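Rho-class glutathione S-transferase (Laternula elliptica, PDB 3QAV) probably transfers glutathione onto electrophilic compounds, as enzymes of the glutathione S-transferase superfamily generally do, and is assembled from two copies of one chain. Local coordinates at residues K40-L45 against V223-P228; P106-P109 against I114-K117; Q120-T125 against D185-P190; S126-N131 against F189-L194; K179-A184 against M217-I222. All coordinates share one frame; numbering follows the deposited sequence.

Following the chain from its N terminus, helix 36-47 of the thioredoxin-like domain meets residues 223-228 in interaction 1, the widest loop, within which the other four contacts are nested. Interaction 2 is local: it folds the linker at 106-109 onto the start of helix 112-124. Interactions 3 and 4 then run in succession from the end of that helix and from helix 126-131 to helix 183-197, where both close on overlapping turns and share F189 and P190. Interaction 5 opens at 179-184, before those two loops have closed, and ends at 217-222, so it crosses both. Together they tie the helical domain around helix 183-197 and dock it on the N-terminal domain.

Interaction 1: K40-L45 against V223-P228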
# COMPACT_ATOMS: atom_id res chain seq x y z
N LYS A 40 -12.18 -4.68 4.69
CA LYS A 40 -11.41 -5.68 3.96
C LYS A 40 -11.30 -6.96 4.78
O LYS A 40 -11.56 -8.07 4.29
CB LYS A 40 -10.00 -5.16 3.68
CG LYS A 40 -9.88 -4.14 2.56
CD LYS A 40 -8.53 -3.42 2.60
CE LYS A 40 -7.35 -4.37 2.44
NZ LYS A 40 -6.01 -3.68 2.54
N VAL A 41 -10.92 -6.80 6.04
CA VAL A 41 -10.76 -7.93 6.95
C VAL A 41 -12.07 -8.70 7.19
O VAL A 41 -12.08 -9.93 7.15
CB VAL A 41 -10.17 -7.47 8.31
CG1 VAL A 41 -10.09 -8.65 9.27
CG2 VAL A 41 -8.76 -6.91 8.08
N LEU A 42 -13.16 -7.98 7.42
CA LEU A 42 -14.45 -8.64 7.67
C LEU A 42 -14.91 -9.42 6.44
O LEU A 42 -15.48 -10.51 6.57
CB LEU A 42 -15.51 -7.61 8.06
CG LEU A 42 -15.23 -6.78 9.32
CD1 LEU A 42 -16.38 -5.81 9.56
CD2 LEU A 42 -15.04 -7.70 10.52
N LEU A 43 -14.66 -8.87 5.26
CA LEU A 43 -15.06 -9.52 4.02
C LEU A 43 -14.30 -10.82 3.81
O LEU A 43 -14.89 -11.82 3.41
CB LEU A 43 -14.83 -8.59 2.82
CG LEU A 43 -15.89 -7.51 2.59
CD1 LEU A 43 -15.56 -6.73 1.34
CD2 LEU A 43 -17.26 -8.17 2.45
N VAL A 44 -13.00 -10.81 4.06
CA VAL A 44 -12.21 -12.03 3.91
C VAL A 44 -12.72 -13.11 4.87
O VAL A 44 -12.90 -14.25 4.47
CB VAL A 44 -10.71 -11.77 4.22
CG1 VAL A 44 -9.95 -13.10 4.26
CG2 VAL A 44 -10.12 -10.87 3.16
N LEU A 45 -12.94 -12.73 6.12
CA LEU A 45 -13.43 -13.68 7.12
C LEU A 45 -14.79 -14.26 6.72
O LEU A 45 -15.00 -15.47 6.79
CB LEU A 45 -13.55 -13.00 8.49
CG LEU A 45 -12.25 -12.66 9.23
CD1 LEU A 45 -12.57 -11.69 10.37
CD2 LEU A 45 -11.59 -13.93 9.75
N VAL A 223 -23.60 -7.49 2.44
CA VAL A 223 -24.77 -7.04 3.18
C VAL A 223 -24.47 -7.14 4.68
O VAL A 223 -24.79 -6.23 5.44
CB VAL A 223 -26.01 -7.90 2.87
CG1 VAL A 223 -27.18 -7.46 3.75
CG2 VAL A 223 -26.38 -7.77 1.41
N LYS A 224 -23.85 -8.25 5.07
CA LYS A 224 -23.50 -8.50 6.46
C LYS A 224 -22.43 -7.57 7.01
O LYS A 224 -22.34 -7.35 8.22
CB LYS A 224 -23.01 -9.94 6.63
CG LYS A 224 -24.03 -11.01 6.31
CD LYS A 224 -23.48 -12.40 6.65
CE LYS A 224 -24.58 -13.46 6.67
NZ LYS A 224 -25.29 -13.55 5.36
N THR A 225 -21.60 -7.01 6.14
CA THR A 225 -20.54 -6.14 6.62
C THR A 225 -20.66 -4.66 6.30
O THR A 225 -19.68 -3.93 6.38
CB THR A 225 -19.19 -6.65 6.12
OG1 THR A 225 -19.24 -6.75 4.69
CG2 THR A 225 -18.89 -8.02 6.73
N MET A 226 -21.86 -4.19 5.94
CA MET A 226 -22.03 -2.77 5.66
C MET A 226 -21.67 -2.04 6.96
O MET A 226 -21.95 -2.53 8.05
CB MET A 226 -23.48 -2.45 5.28
CG MET A 226 -23.95 -3.03 3.93
SD MET A 226 -23.07 -2.38 2.49
CE MET A 226 -23.67 -0.69 2.44
N PRO A 227 -21.01 -0.87 6.85
CA PRO A 227 -20.63 -0.09 8.04
C PRO A 227 -21.86 0.19 8.89
O PRO A 227 -22.79 0.88 8.46
CB PRO A 227 -20.05 1.19 7.43
CG PRO A 227 -19.41 0.68 6.17
CD PRO A 227 -20.47 -0.26 5.62
N PRO A 228 -21.90 -0.34 10.12
CA PRO A 228 -23.05 -0.13 11.00
C PRO A 228 -23.60 1.28 11.19
O PRO A 228 -24.81 1.44 11.30
CB PRO A 228 -22.61 -0.76 12.33
CG PRO A 228 -21.11 -0.82 12.23
CD PRO A 228 -20.88 -1.17 10.79
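T225 meets L42 and L43 where the two domains of the glutathione S-transferase fold join: helix 36-47 is the first helix of the thioredoxin-like N-terminal domain, and T225 follows helix 220-224 of the C-terminal part. The CA atoms of L42 and T225 come within 6.7 Å, close enough for one short side chain to span the gap.

The apolar contact is small. The methyl CG2 of T225 rests against CB of L42 at 3.7 Å, so L42 contributes the root of its side chain to this meeting, while the side chain also packs on Y52. L43 makes a van der Waals contact of another kind, a methyl against a hydroxyl: its CD2 lies 3.3 Å from OG1 of T225, and its side chain packs as well on P190 of helix 183-197. All three residues are buried.

The polar part depends on partners just beyond the two segments. With chi1 at 55°, OG1 of T225 sits between its own backbone N and carbonyl carbon, facing back along the chain, where it hydrogen-bonds the carbonyl O of T221. The same oxygen is hydrogen-bonded to the indole NE1 of W39, one turn before L43, which carries a polar link across the domain boundary. The contact lies near the glutathione site: the L42 side chain is about 8 Å from that of S35, without touching it. A buried hydroxyl is thus satisfied from both domains, while CD2 of L43 packs beside its OG1.

Interaction 2: P106-P109 against I114-K117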
# COMPACT_ATOMS: atom_id res chain seq x y z
N PRO A 106 -10.32 -20.47 -1.12
CA PRO A 106 -9.34 -19.55 -1.73
C PRO A 106 -9.89 -18.29 -2.40
O PRO A 106 -10.83 -18.36 -3.19
CB PRO A 106 -8.59 -20.45 -2.71
CG PRO A 106 -9.63 -21.44 -3.12
CD PRO A 106 -10.28 -21.78 -1.80
N LEU A 107 -9.30 -17.15 -2.07
CA LEU A 107 -9.70 -15.88 -2.66
C LEU A 107 -8.75 -15.55 -3.81
O LEU A 107 -8.78 -14.44 -4.35
CB LEU A 107 -9.70 -14.76 -1.62
CG LEU A 107 -10.80 -14.90 -0.54
CD1 LEU A 107 -10.80 -13.71 0.40
CD2 LEU A 107 -12.16 -15.03 -1.23
N PHE A 108 -7.90 -16.51 -4.15
CA PHE A 108 -6.96 -16.38 -5.26
C PHE A 108 -7.10 -17.64 -6.11
O PHE A 108 -7.30 -18.74 -5.58
CB PHE A 108 -5.51 -16.33 -4.78
CG PHE A 108 -5.07 -15.01 -4.21
CD1 PHE A 108 -5.29 -14.70 -2.88
CD2 PHE A 108 -4.38 -14.11 -5.01
CE1 PHE A 108 -4.81 -13.52 -2.34
CE2 PHE A 108 -3.91 -12.91 -4.48
CZ PHE A 108 -4.12 -12.62 -3.14
N PRO A 109 -7.01 -17.51 -7.45
CA PRO A 109 -7.12 -18.70 -8.30
C PRO A 109 -5.79 -19.44 -8.16
O PRO A 109 -4.90 -18.96 -7.47
CB PRO A 109 -7.33 -18.11 -9.69
CG PRO A 109 -6.59 -16.81 -9.61
CD PRO A 109 -7.01 -16.28 -8.27
N ILE A 114 -2.63 -15.83 -13.51
CA ILE A 114 -3.88 -15.16 -13.17
C ILE A 114 -3.77 -14.51 -11.78
O ILE A 114 -4.30 -13.42 -11.57
CB ILE A 114 -5.07 -16.14 -13.20
CG1 ILE A 114 -5.15 -16.80 -14.59
CG2 ILE A 114 -6.37 -15.40 -12.91
CD1 ILE A 114 -6.31 -17.79 -14.73
N ARG A 115 -3.08 -15.18 -10.86
CA ARG A 115 -2.89 -14.64 -9.51
C ARG A 115 -2.17 -13.31 -9.59
O ARG A 115 -2.45 -12.39 -8.81
CB ARG A 115 -2.06 -15.60 -8.65
CG ARG A 115 -2.76 -16.90 -8.28
CD ARG A 115 -1.76 -17.86 -7.63
NE ARG A 115 -1.31 -17.39 -6.33
CZ ARG A 115 -1.92 -17.67 -5.18
NH1 ARG A 115 -1.45 -17.19 -4.04
NH2 ARG A 115 -3.00 -18.46 -5.18
N ALA A 116 -1.23 -13.21 -10.52
CA ALA A 116 -0.47 -11.99 -10.71
C ALA A 116 -1.41 -10.82 -11.01
O ALA A 116 -1.20 -9.70 -10.52
CB ALA A 116 0.54 -12.17 -11.85
N LYS A 117 -2.44 -11.07 -11.80
CA LYS A 117 -3.40 -10.01 -12.11
C LYS A 117 -4.24 -9.64 -10.89
O LYS A 117 -4.62 -8.48 -10.73
CB LYS A 117 -4.29 -10.42 -13.28
CG LYS A 117 -5.47 -9.48 -13.52
CD LYS A 117 -5.02 -8.05 -13.77
CE LYS A 117 -4.25 -7.95 -15.08
NZ LYS A 117 -5.07 -8.46 -16.21
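The guanidinium of R115 has F108 over one face and the carbonyl of P109 at its edge. CB of F108 lies 3.3 Å from NH2 of R115, and CG of the same phenylalanine is displaced toward the rim of the group; the F108 ring plane is turned 27° from that of the guanidinium, and it is CB of F108 that sits over the group. This is the linker of the glutathione S-transferase fold, which leads from helix 91-101 of the N-terminal domain into helix 112-124, the first of the helical domain.

At the edge, NH2 of R115 donates to O of P109 at 3.0 Å with an N-H...O angle of 149°. The bend at chi3 (68°) wraps the arginine round that oxygen, bringing CG of R115 to 3.1 Å from O of P109. The other side of the charge is used between subunits: NE of R115 forms a salt bridge with E100 of the second subunit, and this intersubunit bridge probably helps to hold the guanidinium in its orientation. A leucine in place of R115 would probably leave the P109 carbonyl and that E100 of the second subunit without their partner and the side of F108 less covered.

F108 packs onward on Y119 and M122 of the same helix. Nearer the surface the contact ends in plain apolar packing, with CG of the P109 ring 3.6 Å from the CG2 methyl of I114.

Interaction 3: Q120-T125 against D185-P190; sequences QRMFET and DVFFFP
F187 carries the largest share of this contact, with M122 over one face of its ring and T125 at its edge. CB of M122 stands 4.2 Å from the ring centroid and 14° off the normal, a CH-pi approach, while SD, 5.0 Å from the centroid above the same face, makes a longer Met-aromatic contact. The bend at chi3 (59°) turns the methyl back over the rim, where CE of M122 touches CZ of F187 at 3.5 Å. T125 comes from another direction: its OG1 lies 3.8 Å from CB of F187, and its CG2 methyl, at the edge of the F188 ring, is 4.1 Å from CB of F188.

The second shell fixes T125. Its OG1 donates to the carbonyl O of M122 at 2.6 Å, almost in line with the C=O bond, and that oxygen also accepts from N of T125. At the same helix end, next to W165, R121 grips one oxygen of E124 with two nitrogens, NH1 giving the straighter bond to the syn lone pair of OE1 at 2.7 Å. OE2 of E124 is hydrogen-bonded to OH of Y168 in the same chain and forms a salt bridge with R75 of the second subunit.

Farther out, K40 of the N-terminal domain places its ammonium against the F187 ring in a cation-pi contact, and W165 stacks on F188. Helix 183-197 is the buried central helix of the all-helical C-terminal domain of glutathione S-transferases, and the end of helix 112-124 packs against it here.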
# COMPACT_ATOMS: atom_id res chain seq x y z
N GLN A 120 -2.09 -7.51 -8.86
CA GLN A 120 -2.01 -6.21 -9.52
C GLN A 120 -3.21 -5.33 -9.14
O GLN A 120 -3.03 -4.19 -8.69
CB GLN A 120 -1.96 -6.37 -11.05
CG GLN A 120 -2.23 -5.08 -11.83
CD GLN A 120 -1.13 -4.02 -11.70
OE1 GLN A 120 -1.37 -2.82 -11.90
NE2 GLN A 120 0.08 -4.47 -11.38
N ARG A 121 -4.42 -5.85 -9.31
CA ARG A 121 -5.62 -5.08 -8.99
C ARG A 121 -5.69 -4.70 -7.50
O ARG A 121 -6.00 -3.56 -7.17
CB ARG A 121 -6.87 -5.86 -9.40
CG ARG A 121 -7.00 -6.08 -10.91
CD ARG A 121 -7.42 -4.80 -11.65
NE ARG A 121 -6.31 -3.98 -12.12
CZ ARG A 121 -5.79 -4.05 -13.35
NH1 ARG A 121 -4.78 -3.25 -13.68
NH2 ARG A 121 -6.29 -4.89 -14.25
N MET A 122 -5.38 -5.64 -6.61
CA MET A 122 -5.39 -5.38 -5.17
C MET A 122 -4.61 -4.13 -4.78
O MET A 122 -5.16 -3.18 -4.22
CB MET A 122 -4.77 -6.56 -4.41
CG MET A 122 -5.62 -7.79 -4.29
SD MET A 122 -4.60 -9.18 -3.74
CE MET A 122 -3.96 -8.56 -2.19
N PHE A 123 -3.32 -4.14 -5.08
CA PHE A 123 -2.42 -3.04 -4.74
C PHE A 123 -2.63 -1.76 -5.53
O PHE A 123 -2.31 -0.67 -5.06
CB PHE A 123 -0.98 -3.54 -4.82
CG PHE A 123 -0.72 -4.74 -3.92
CD1 PHE A 123 -0.41 -5.99 -4.45
CD2 PHE A 123 -0.88 -4.63 -2.54
CE1 PHE A 123 -0.26 -7.10 -3.62
CE2 PHE A 123 -0.73 -5.73 -1.71
CZ PHE A 123 -0.42 -6.98 -2.25
N GLU A 124 -3.20 -1.87 -6.73
CA GLU A 124 -3.46 -0.68 -7.53
C GLU A 124 -4.61 0.13 -6.90
O GLU A 124 -4.73 1.34 -7.14
CB GLU A 124 -3.82 -1.08 -8.96
CG GLU A 124 -4.00 0.10 -9.92
CD GLU A 124 -4.31 -0.35 -11.33
OE1 GLU A 124 -4.16 -1.55 -11.61
OE2 GLU A 124 -4.70 0.50 -12.16
N THR A 125 -5.45 -0.53 -6.10
CA THR A 125 -6.58 0.16 -5.48
C THR A 125 -6.16 1.34 -4.60
O THR A 125 -6.99 2.20 -4.28
CB THR A 125 -7.44 -0.79 -4.59
OG1 THR A 125 -6.68 -1.21 -3.46
CG2 THR A 125 -7.90 -1.99 -5.38
N ASP A 185 -11.38 -7.90 -5.21
CA ASP A 185 -12.67 -7.28 -4.95
C ASP A 185 -12.81 -6.87 -3.49
O ASP A 185 -13.54 -5.94 -3.15
CB ASP A 185 -13.80 -8.22 -5.35
CG ASP A 185 -13.80 -8.51 -6.83
OD1 ASP A 185 -13.34 -9.60 -7.23
OD2 ASP A 185 -14.24 -7.62 -7.59
N VAL A 186 -12.10 -7.57 -2.62
CA VAL A 186 -12.12 -7.28 -1.19
C VAL A 186 -11.50 -5.89 -0.98
O VAL A 186 -11.95 -5.11 -0.14
CB VAL A 186 -11.28 -8.32 -0.41
CG1 VAL A 186 -10.99 -7.81 0.98
CG2 VAL A 186 -12.02 -9.64 -0.36
N PHE A 187 -10.47 -5.60 -1.76
CA PHE A 187 -9.78 -4.32 -1.65
C PHE A 187 -10.53 -3.22 -2.39
O PHE A 187 -10.64 -2.09 -1.92
CB PHE A 187 -8.36 -4.42 -2.24
CG PHE A 187 -7.38 -5.16 -1.38
CD1 PHE A 187 -7.66 -6.43 -0.90
CD2 PHE A 187 -6.15 -4.57 -1.05
CE1 PHE A 187 -6.74 -7.11 -0.11
CE2 PHE A 187 -5.23 -5.25 -0.26
CZ PHE A 187 -5.52 -6.52 0.21
N PHE A 188 -11.06 -3.56 -3.56
CA PHE A 188 -11.73 -2.59 -4.40
C PHE A 188 -13.10 -2.10 -3.95
O PHE A 188 -13.31 -0.90 -3.78
CB PHE A 188 -11.85 -3.16 -5.82
CG PHE A 188 -12.43 -2.20 -6.82
CD1 PHE A 188 -11.80 -0.98 -7.08
CD2 PHE A 188 -13.58 -2.52 -7.52
CE1 PHE A 188 -12.32 -0.10 -8.02
CE2 PHE A 188 -14.11 -1.64 -8.46
CZ PHE A 188 -13.48 -0.43 -8.71
N PHE A 189 -14.03 -3.02 -3.77
CA PHE A 189 -15.39 -2.67 -3.40
C PHE A 189 -15.56 -1.67 -2.25
O PHE A 189 -16.28 -0.69 -2.39
CB PHE A 189 -16.19 -3.93 -3.07
CG PHE A 189 -17.57 -3.65 -2.59
CD1 PHE A 189 -18.56 -3.28 -3.49
CD2 PHE A 189 -17.86 -3.69 -1.23
CE1 PHE A 189 -19.83 -2.95 -3.04
CE2 PHE A 189 -19.12 -3.37 -0.77
CZ PHE A 189 -20.11 -3.00 -1.68
N PRO A 190 -14.92 -1.92 -1.10
CA PRO A 190 -15.07 -0.96 0.00
C PRO A 190 -14.83 0.48 -0.45
O PRO A 190 -15.50 1.41 -0.00
CB PRO A 190 -14.05 -1.44 1.02
CG PRO A 190 -14.11 -2.93 0.85
CD PRO A 190 -14.12 -3.09 -0.67

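Interaction 4: S126-N131 against F189-L194; sequences SNISTN and FPMVAL
I128 and M191 mark the closest approach of the two backbones, with 7.3 Å between their CA atoms, a spacing bridged mainly by the M191 side chain. M191 supplies most of the covered surface. It extends from helix 183-197 and crosses I128 obliquely, its SD lying 3.9 Å from CB of I128 and 4.1 Å from the CD1 methyl at the end of the isoleucine. The CG2 branch of I128 faces the base of the methionine, 4.2 Å from CB of M191. The end of M191 is less certain: its CE sits too near S129 to be trusted in detail, and the 3.4 Å between CE of M191 and CB of I128 is probably part of the same crowding.

Both helices belong to the all-helical C-terminal domain of the glutathione S-transferase fold, and the short helix 126-131 follows helix 112-124 in the chain. Helix 183-197 is kinked at P190, whose nitrogen has no hydrogen to give to the turn before; the regular bonds resume beyond it, with L194 N reaching P190 O.

On the other helix, N of N131 and OG1 of T130 both bond to the carbonyl O of N127 from the same face of its plane, T130 at 3.0 Å and from well above that plane. N131 also holds E161 of helix 148-172 through ND2, while N127 packs on R75 of the second subunit.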
# COMPACT_ATOMS: atom_id res chain seq x y z
N SER A 126 -4.89 1.37 -4.21
CA SER A 126 -4.40 2.46 -3.36
C SER A 126 -4.49 3.80 -4.09
O SER A 126 -4.61 4.84 -3.45
CB SER A 126 -2.96 2.20 -2.93
OG SER A 126 -2.04 2.59 -3.94
N ASN A 127 -4.42 3.77 -5.41
CA ASN A 127 -4.51 4.99 -6.23
C ASN A 127 -5.88 5.65 -6.10
O ASN A 127 -6.03 6.83 -6.39
CB ASN A 127 -4.28 4.68 -7.70
CG ASN A 127 -2.84 4.39 -8.02
OD1 ASN A 127 -1.96 5.20 -7.74
ND2 ASN A 127 -2.59 3.23 -8.62
N ILE A 128 -6.88 4.87 -5.71
CA ILE A 128 -8.22 5.39 -5.56
C ILE A 128 -8.24 6.32 -4.37
O ILE A 128 -8.82 7.40 -4.43
CB ILE A 128 -9.25 4.26 -5.37
CG1 ILE A 128 -9.26 3.37 -6.62
CG2 ILE A 128 -10.64 4.86 -5.09
CD1 ILE A 128 -10.16 2.14 -6.50
N SER A 129 -7.60 5.90 -3.28
CA SER A 129 -7.53 6.72 -2.08
C SER A 129 -6.88 8.05 -2.42
O SER A 129 -7.41 9.11 -2.11
CB SER A 129 -6.68 6.02 -1.01
OG SER A 129 -7.26 4.81 -0.58
N THR A 130 -5.72 7.99 -3.06
CA THR A 130 -4.98 9.19 -3.41
C THR A 130 -5.63 10.08 -4.46
O THR A 130 -5.76 11.29 -4.26
CB THR A 130 -3.57 8.83 -3.88
OG1 THR A 130 -3.65 8.02 -5.06
CG2 THR A 130 -2.83 8.06 -2.80
N ASN A 131 -6.04 9.50 -5.58
CA ASN A 131 -6.63 10.30 -6.65
C ASN A 131 -8.10 10.65 -6.49
O ASN A 131 -8.55 11.68 -7.00
CB ASN A 131 -6.40 9.62 -8.00
CG ASN A 131 -4.93 9.35 -8.27
OD1 ASN A 131 -4.07 10.15 -7.90
ND2 ASN A 131 -4.64 8.23 -8.91
N PHE A 189 -14.03 -3.02 -3.77
CA PHE A 189 -15.39 -2.67 -3.40
C PHE A 189 -15.56 -1.67 -2.25
O PHE A 189 -16.28 -0.69 -2.39
CB PHE A 189 -16.19 -3.93 -3.07
CG PHE A 189 -17.57 -3.65 -2.59
CD1 PHE A 189 -18.56 -3.28 -3.49
CD2 PHE A 189 -17.86 -3.69 -1.23
CE1 PHE A 189 -19.83 -2.95 -3.04
CE2 PHE A 189 -19.12 -3.37 -0.77
CZ PHE A 189 -20.11 -3.00 -1.68
N PRO A 190 -14.92 -1.92 -1.10
CA PRO A 190 -15.07 -0.96 0.00
C PRO A 190 -14.83 0.48 -0.45
O PRO A 190 -15.50 1.41 -0.00
CB PRO A 190 -14.05 -1.44 1.02
CG PRO A 190 -14.11 -2.93 0.85
CD PRO A 190 -14.12 -3.09 -0.67
N MET A 191 -13.86 0.65 -1.34
CA MET A 191 -13.53 1.97 -1.83
C MET A 191 -14.66 2.51 -2.70
O MET A 191 -14.97 3.70 -2.66
CB MET A 191 -12.21 1.94 -2.59
CG MET A 191 -11.04 1.62 -1.68
SD MET A 191 -9.46 1.64 -2.52
CE MET A 191 -8.93 3.29 -2.17
N VAL A 192 -15.29 1.63 -3.47
CA VAL A 192 -16.41 2.05 -4.31
C VAL A 192 -17.64 2.37 -3.43
O VAL A 192 -18.33 3.36 -3.66
CB VAL A 192 -16.77 0.98 -5.36
CG1 VAL A 192 -17.99 1.43 -6.17
CG2 VAL A 192 -15.59 0.75 -6.30
N ALA A 193 -17.89 1.53 -2.43
CA ALA A 193 -19.03 1.74 -1.53
C ALA A 193 -18.89 3.09 -0.82
O ALA A 193 -19.87 3.81 -0.61
CB ALA A 193 -19.09 0.61 -0.50
N LEU A 194 -17.66 3.42 -0.45
CA LEU A 194 -17.36 4.68 0.22
C LEU A 194 -17.66 5.83 -0.74
O LEU A 194 -18.24 6.84 -0.35
CB LEU A 194 -15.88 4.71 0.61
CG LEU A 194 -15.37 5.89 1.45
CD1 LEU A 194 -15.95 5.83 2.85
CD2 LEU A 194 -13.85 5.84 1.52

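Interaction 5: K179-A184 against M217-I222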
# COMPACT_ATOMS: atom_id res chain seq x y z
N LYS A 179 -13.29 -13.02 -13.81
CA LYS A 179 -14.74 -13.24 -13.88
C LYS A 179 -15.25 -13.90 -12.60
O LYS A 179 -16.41 -14.30 -12.52
CB LYS A 179 -15.08 -14.10 -15.10
CG LYS A 179 -14.87 -13.39 -16.42
CD LYS A 179 -15.17 -14.29 -17.60
CE LYS A 179 -14.89 -13.58 -18.92
NZ LYS A 179 -15.74 -12.36 -19.08
N GLU A 180 -14.38 -13.99 -11.61
CA GLU A 180 -14.72 -14.57 -10.31
C GLU A 180 -14.35 -13.59 -9.19
O GLU A 180 -13.46 -12.76 -9.34
CB GLU A 180 -13.96 -15.88 -10.08
CG GLU A 180 -14.58 -17.11 -10.71
CD GLU A 180 -13.78 -18.37 -10.42
OE1 GLU A 180 -13.30 -18.52 -9.28
OE2 GLU A 180 -13.62 -19.21 -11.33
N PHE A 181 -15.05 -13.71 -8.07
CA PHE A 181 -14.78 -12.88 -6.91
C PHE A 181 -13.39 -13.30 -6.38
O PHE A 181 -13.10 -14.49 -6.30
CB PHE A 181 -15.85 -13.14 -5.84
CG PHE A 181 -15.59 -12.45 -4.53
CD1 PHE A 181 -16.12 -11.19 -4.27
CD2 PHE A 181 -14.83 -13.08 -3.55
CE1 PHE A 181 -15.89 -10.56 -3.05
CE2 PHE A 181 -14.59 -12.46 -2.32
CZ PHE A 181 -15.13 -11.19 -2.07
N THR A 182 -12.54 -12.34 -6.05
CA THR A 182 -11.20 -12.64 -5.55
C THR A 182 -10.76 -11.60 -4.53
O THR A 182 -11.50 -10.65 -4.25
CB THR A 182 -10.16 -12.65 -6.68
OG1 THR A 182 -10.05 -11.34 -7.24
CG2 THR A 182 -10.57 -13.63 -7.78
N MET A 183 -9.56 -11.76 -3.99
CA MET A 183 -9.04 -10.82 -3.00
C MET A 183 -9.08 -9.39 -3.54
O MET A 183 -9.24 -8.46 -2.77
CB MET A 183 -7.59 -11.18 -2.62
CG MET A 183 -7.05 -10.37 -1.44
SD MET A 183 -7.94 -10.69 0.10
CE MET A 183 -7.19 -12.23 0.62
N ALA A 184 -8.93 -9.24 -4.85
CA ALA A 184 -8.95 -7.91 -5.47
C ALA A 184 -10.26 -7.17 -5.20
O ALA A 184 -10.26 -5.95 -4.98
CB ALA A 184 -8.72 -8.02 -6.97
N MET A 217 -23.38 -5.18 -3.84
CA MET A 217 -24.27 -4.78 -2.75
C MET A 217 -25.35 -5.81 -2.46
O MET A 217 -25.99 -5.77 -1.41
CB MET A 217 -24.95 -3.45 -3.08
CG MET A 217 -24.11 -2.24 -2.75
SD MET A 217 -23.78 -2.12 -0.99
CE MET A 217 -25.34 -1.42 -0.40
N ASP A 218 -25.55 -6.74 -3.39
CA ASP A 218 -26.53 -7.79 -3.20
C ASP A 218 -25.87 -9.08 -2.70
O ASP A 218 -26.54 -10.04 -2.34
CB ASP A 218 -27.30 -8.04 -4.51
CG ASP A 218 -28.31 -6.93 -4.82
OD1 ASP A 218 -29.16 -6.64 -3.95
OD2 ASP A 218 -28.27 -6.34 -5.93
N ARG A 219 -24.54 -9.09 -2.66
CA ARG A 219 -23.80 -10.25 -2.19
C ARG A 219 -23.98 -10.34 -0.67
O ARG A 219 -23.65 -9.41 0.06
CB ARG A 219 -22.33 -10.08 -2.56
CG ARG A 219 -21.50 -11.35 -2.54
CD ARG A 219 -20.06 -11.05 -2.97
NE ARG A 219 -19.20 -12.22 -2.79
CZ ARG A 219 -19.12 -13.23 -3.65
NH1 ARG A 219 -18.32 -14.25 -3.38
NH2 ARG A 219 -19.83 -13.21 -4.77
N PRO A 220 -24.50 -11.47 -0.17
CA PRO A 220 -24.73 -11.66 1.27
C PRO A 220 -23.62 -11.25 2.24
O PRO A 220 -23.91 -10.65 3.28
CB PRO A 220 -25.10 -13.14 1.37
CG PRO A 220 -24.48 -13.76 0.15
CD PRO A 220 -24.74 -12.73 -0.91
N THR A 221 -22.37 -11.55 1.90
CA THR A 221 -21.25 -11.19 2.78
C THR A 221 -21.06 -9.68 2.88
O THR A 221 -20.63 -9.18 3.92
CB THR A 221 -19.92 -11.81 2.29
OG1 THR A 221 -19.67 -11.39 0.94
CG2 THR A 221 -19.98 -13.33 2.35
N ILE A 222 -21.38 -8.96 1.81
CA ILE A 222 -21.25 -7.51 1.81
C ILE A 222 -22.40 -6.94 2.63
O ILE A 222 -22.22 -6.01 3.42
CB ILE A 222 -21.30 -6.90 0.36
CG1 ILE A 222 -19.94 -7.03 -0.34
CG2 ILE A 222 -21.62 -5.41 0.43
CD1 ILE A 222 -19.58 -8.43 -0.75
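The guanidinium of R219 lies flat on the ring of F181, the planes at 7° and the centres 4.0 Å apart, a stacked cation-pi pair. Contact is tightest toward the root of the ring, where NH1 of R219 is 3.5 Å from CG of F181 and NE of R219 is 3.6 Å from CD1. The arginine reaches this far by running extended from CG to NE, and F181 meets it with CG anti to its own nitrogen (chi1 173°). The backbones stay apart, 10.5 Å between the CA atoms of F181 and R219, bridged by the two side chains, and E180, D218 and P220 beside them are exposed.

F181 precedes T182, the N-cap of helix 183-197. OD1 of D185 accepts from T182 N, one half of a capping box, while OG1 of T182 takes a weak capping bond from A184 N; the T-x-x-D sequence is consistent with the N-capping box known at this helix in glutathione S-transferases. An alanine at R219 is likely to strip the cover from one face of F181 and to deprive E47 of helix 36-47 of its salt-bridge partner. That glutamate, reached through NE of R219, is also hydrogen-bonded by OG1 of T221.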